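Side-chain contacts in antiterminator Q protein (PDB 6JNY), which is a phage antitermination factor that probably acts on RNA polymerase to let transcription read through terminators: residues Asp131-Leu134 / Asn135-Phe139; Arg35-Ser38 / Val39-Lys42. One frame throughout, in Å; residues are numbered along the deposited sequence.

Contact 1 of 2, residues Asp131-Leu134 / Asn135-Phe139; sequences DEIL and NASLF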
loop_
_atom_site.group_PDB
_atom_site.type_symbol
_atom_site.label_atom_id
_atom_site.label_comp_id
_atom_site.label_asym_id
_atom_site.label_seq_id
_atom_site.Cartn_x
_atom_site.Cartn_y
_atom_site.Cartn_z
ATOM N N ASP A 131 5.747 4.601 -7.462
ATOM C CA ASP A 131 6.858 4.448 -6.535
ATOM C C ASP A 131 6.727 5.412 -5.365
ATOM O O ASP A 131 6.946 5.029 -4.205
ATOM C CB ASP A 131 8.171 4.687 -7.285
ATOM C CG ASP A 131 8.721 3.422 -7.908
ATOM O OD1 ASP A 131 7.927 2.661 -8.510
ATOM O OD2 ASP A 131 9.944 3.185 -7.790
ATOM N N GLU A 132 6.343 6.661 -5.645
ATOM C CA GLU A 132 6.219 7.657 -4.585
ATOM C C GLU A 132 5.064 7.324 -3.653
ATOM O O GLU A 132 5.159 7.521 -2.434
ATOM C CB GLU A 132 6.019 9.046 -5.192
ATOM C CG GLU A 132 7.277 9.672 -5.748
ATOM C CD GLU A 132 6.984 10.900 -6.591
ATOM O OE1 GLU A 132 5.805 11.321 -6.647
ATOM O OE2 GLU A 132 7.933 11.451 -7.188
ATOM N N ILE A 133 3.954 6.844 -4.207
ATOM C CA ILE A 133 2.807 6.478 -3.382
ATOM C C ILE A 133 3.159 5.320 -2.454
ATOM O O ILE A 133 2.835 5.341 -1.258
ATOM C CB ILE A 133 1.586 6.182 -4.275
ATOM C CG1 ILE A 133 1.059 7.479 -4.900
ATOM C CG2 ILE A 133 0.494 5.446 -3.494
ATOM C CD1 ILE A 133 0.139 7.231 -6.086
ATOM N N LEU A 134 3.841 4.297 -2.973
ATOM C CA LEU A 134 4.244 3.190 -2.114
ATOM C C LEU A 134 5.199 3.664 -1.025
ATOM O O LEU A 134 5.038 3.314 0.153
ATOM C CB LEU A 134 4.857 2.058 -2.948
ATOM C CG LEU A 134 3.848 1.218 -3.721
ATOM C CD1 LEU A 134 4.581 0.385 -4.784
ATOM C CD2 LEU A 134 3.077 0.321 -2.777
ATOM N N ASN A 135 6.179 4.488 -1.392
ATOM C CA ASN A 135 7.127 5.000 -0.412
ATOM C C ASN A 135 6.419 5.813 0.654
ATOM O O ASN A 135 6.690 5.646 1.841
ATOM C CB ASN A 135 8.196 5.835 -1.112
ATOM C CG ASN A 135 9.224 6.367 -0.145
ATOM O OD1 ASN A 135 9.104 7.490 0.357
ATOM N ND2 ASN A 135 10.235 5.556 0.139
ATOM N N ALA A 136 5.489 6.668 0.248
ATOM C CA ALA A 136 4.797 7.513 1.215
ATOM C C ALA A 136 3.932 6.668 2.137
ATOM O O ALA A 136 3.817 6.958 3.337
ATOM C CB ALA A 136 3.945 8.534 0.466
ATOM N N SER A 137 3.316 5.618 1.598
ATOM C CA SER A 137 2.502 4.733 2.426
ATOM C C SER A 137 3.345 4.015 3.470
ATOM O O SER A 137 2.949 3.929 4.636
ATOM C CB SER A 137 1.774 3.716 1.550
ATOM O OG SER A 137 0.939 4.355 0.588
ATOM N N LEU A 138 4.513 3.493 3.084
ATOM C CA LEU A 138 5.366 2.825 4.061
ATOM C C LEU A 138 5.842 3.794 5.126
ATOM O O LEU A 138 5.939 3.433 6.301
ATOM C CB LEU A 138 6.558 2.162 3.374
ATOM C CG LEU A 138 6.320 0.702 2.968
ATOM C CD1 LEU A 138 5.262 0.554 1.884
ATOM C CD2 LEU A 138 7.632 0.075 2.568
ATOM N N PHE A 139 6.133 5.027 4.734
ATOM C CA PHE A 139 6.531 6.031 5.715
ATOM C C PHE A 139 5.439 6.256 6.754
ATOM O O PHE A 139 5.733 6.394 7.954
ATOM C CB PHE A 139 6.888 7.327 4.987
ATOM C CG PHE A 139 7.416 8.392 5.901
ATOM C CD1 PHE A 139 8.751 8.413 6.253
ATOM C CD2 PHE A 139 6.565 9.346 6.426
ATOM C CE1 PHE A 139 9.240 9.392 7.111
ATOM C CE2 PHE A 139 7.044 10.320 7.289
ATOM C CZ PHE A 139 8.378 10.337 7.623
HETATM O O HOH W 1 7.036 9.482 -1.532
#
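Ser-137 doubles back on the helix that carries it: its OG donates to the carbonyl oxygen of Ile-133, one turn earlier, with OG and O 2.8 Å apart. The hydroxyl lies anti to its own carbonyl carbon and beside its own N (chi1 -59°), which turns it back toward the preceding turn. Ile-133 O therefore takes two bonds from a single residue, since Ser-137 N also donates to it at 2.9 Å. The two donors approach from opposite faces of the carbonyl plane, the hydroxyl well above it, 36° out, and the amide less tilted. The hydrogen of this buried hydroxyl is thus used within its own helix. On the same close-packed side, Leu-138 lays CD1 against the carbonyl oxygen of Leu-134, 3.3 Å from CD1 to O, while its N is bonded to that oxygen.

The other side of the helix is looser and wetter. A water donates to Glu-132 O at 2.9 Å, an oxygen that also accepts from Ala-136 N, and makes a weak, long bond to Asn-135 OD1, 3.4 Å away. With CG of Asn-135 anti to its N (chi1 -179°), the polar ends lead off the turn, Asn-135 ND2 to Asn-7 OD1 and the Glu-132 carboxylate to a salt bridge with Arg-128.

All of this belongs to the long helix 123-155, whose regular i to i+4 backbone bonds continue through both segments. Ile-133, Leu-134, Ser-137 and Leu-138 face helix 78-90, where Ala-80, Ile-83 and Tyr-88 meet them. Ile-133 also reaches Tyr-101 of helix 94-103, and Leu-138 packs on His-13, Leu-16 and Leu-20 of helix 10-28.

Contact 2 of 2, residues Arg35-Ser38 / Val39-Lys42; sequences RMSS and VIAK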
loop_
_atom_site.group_PDB
_atom_site.type_symbol
_atom_site.label_atom_id
_atom_site.label_comp_id
_atom_site.label_asym_id
_atom_site.label_seq_id
_atom_site.Cartn_x
_atom_site.Cartn_y
_atom_site.Cartn_z
ATOM N N ARG A 35 -15.393 -7.545 8.279
ATOM C CA ARG A 35 -15.710 -6.430 9.163
ATOM C C ARG A 35 -14.485 -5.606 9.536
ATOM O O ARG A 35 -14.631 -4.450 9.949
ATOM C CB ARG A 35 -16.380 -6.958 10.435
ATOM C CG ARG A 35 -17.473 -6.057 10.980
ATOM C CD ARG A 35 -18.855 -6.529 10.542
ATOM N NE ARG A 35 -19.873 -5.507 10.773
ATOM C CZ ARG A 35 -20.497 -4.839 9.806
ATOM N NH1 ARG A 35 -20.215 -5.088 8.533
ATOM N NH2 ARG A 35 -21.406 -3.922 10.113
ATOM N N MET A 36 -13.282 -6.164 9.388
ATOM C CA MET A 36 -12.076 -5.496 9.857
ATOM C C MET A 36 -11.588 -4.413 8.905
ATOM O O MET A 36 -10.777 -3.571 9.310
ATOM C CB MET A 36 -10.965 -6.524 10.073
ATOM C CG MET A 36 -11.249 -7.507 11.193
ATOM S SD MET A 36 -10.530 -6.977 12.758
ATOM C CE MET A 36 -8.983 -7.883 12.740
ATOM N N SER A 37 -12.072 -4.414 7.665
ATOM C CA SER A 37 -11.673 -3.429 6.669
ATOM C C SER A 37 -12.507 -3.592 5.406
ATOM O O SER A 37 -12.356 -4.576 4.675
ATOM C CB SER A 37 -10.180 -3.571 6.339
ATOM O OG SER A 37 -9.821 -2.723 5.260
ATOM N N SER A 38 -13.395 -2.631 5.135
ATOM C CA SER A 38 -14.185 -2.697 3.914
ATOM C C SER A 38 -13.320 -2.550 2.668
ATOM O O SER A 38 -13.612 -3.172 1.640
ATOM C CB SER A 38 -15.301 -1.650 3.937
ATOM O OG SER A 38 -14.782 -0.349 4.123
ATOM N N VAL A 39 -12.255 -1.746 2.732
ATOM C CA VAL A 39 -11.388 -1.586 1.566
ATOM C C VAL A 39 -10.721 -2.910 1.215
ATOM O O VAL A 39 -10.716 -3.336 0.054
ATOM C CB VAL A 39 -10.351 -0.470 1.791
ATOM C CG1 VAL A 39 -9.379 -0.435 0.635
ATOM C CG2 VAL A 39 -11.024 0.890 1.933
ATOM N N ILE A 40 -10.149 -3.583 2.217
ATOM C CA ILE A 40 -9.501 -4.868 1.953
ATOM C C ILE A 40 -10.517 -5.897 1.476
ATOM O O ILE A 40 -10.257 -6.646 0.526
ATOM C CB ILE A 40 -8.700 -5.352 3.173
ATOM C CG1 ILE A 40 -7.587 -4.352 3.503
ATOM C CG2 ILE A 40 -8.101 -6.730 2.904
ATOM C CD1 ILE A 40 -6.892 -4.631 4.797
ATOM N N ALA A 41 -11.692 -5.938 2.112
ATOM C CA ALA A 41 -12.736 -6.877 1.703
ATOM C C ALA A 41 -13.169 -6.637 0.261
ATOM O O ALA A 41 -13.293 -7.584 -0.527
ATOM C CB ALA A 41 -13.926 -6.774 2.654
ATOM N N LYS A 42 -13.400 -5.373 -0.108
ATOM C CA LYS A 42 -13.752 -5.060 -1.491
ATOM C C LYS A 42 -12.630 -5.439 -2.446
ATOM O O LYS A 42 -12.885 -5.943 -3.547
ATOM C CB LYS A 42 -14.078 -3.573 -1.636
ATOM C CG LYS A 42 -14.541 -3.179 -3.031
ATOM C CD LYS A 42 -15.157 -1.788 -3.045
ATOM C CE LYS A 42 -15.878 -1.521 -4.357
ATOM N NZ LYS A 42 -17.035 -2.447 -4.543
#
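Ser-37 and Ile-40 meet through a hydrogen bond and through van der Waals packing of their side chains. The polar link is a bond from Ile-40 N to Ser-37 OG, 3.2 Å long and nearly straight, with an N-H...O angle of 167°. A chi1 of 173° sets OG opposite the backbone N and beside the carbonyl carbon, on the side where Ile-40 N arrives. It also hydrogen-bonds to Asp-71 OD1 of helix 60-74, so this buried oxygen has partners on two helices.

Backbone bonds take over from there: Ala-41 N donates to Ser-37 O at 3.0 Å, and Lys-42 N to Ser-38 O at 2.8 Å. Together these mark Ser-37 as the N-cap of helix 38-45, its side chain receiving an amide hydrogen of the first turn, whose i-4 carbonyl lies before the helix.

In the van der Waals part the side chain of Ile-40 lies alongside that of Ser-37. Ile-40 CG1 comes within 3.3 Å of Ser-37 OG, a carbon-to-oxygen contact, and Ile-40 CD1 lies 3.8 Å from Ser-37 CB, carbon against carbon. Phe-81 of helix 78-90 touches Ser-37, Val-39 and Ile-40, while Trp-23 and Val-27 of helix 10-28 also pack on Ile-40.

Overall arrangement
Contact 2 comes first along the chain, at the start of the short helix 38-45, and contact 1 follows much later, inside the long helix 123-155. Their centres are 21 Å apart and their nearest atoms about 11 Å, so they do not touch. What joins them is a shared set of neighbours: helix 78-90 packs against both contacts, and helix 10-28 also meets both. The centre of contact 1 lies about 7 Å, and that of contact 2 about 14 Å, from the centre of the chain. Both common helices thus pack against an early and a late part of this largely helical chain.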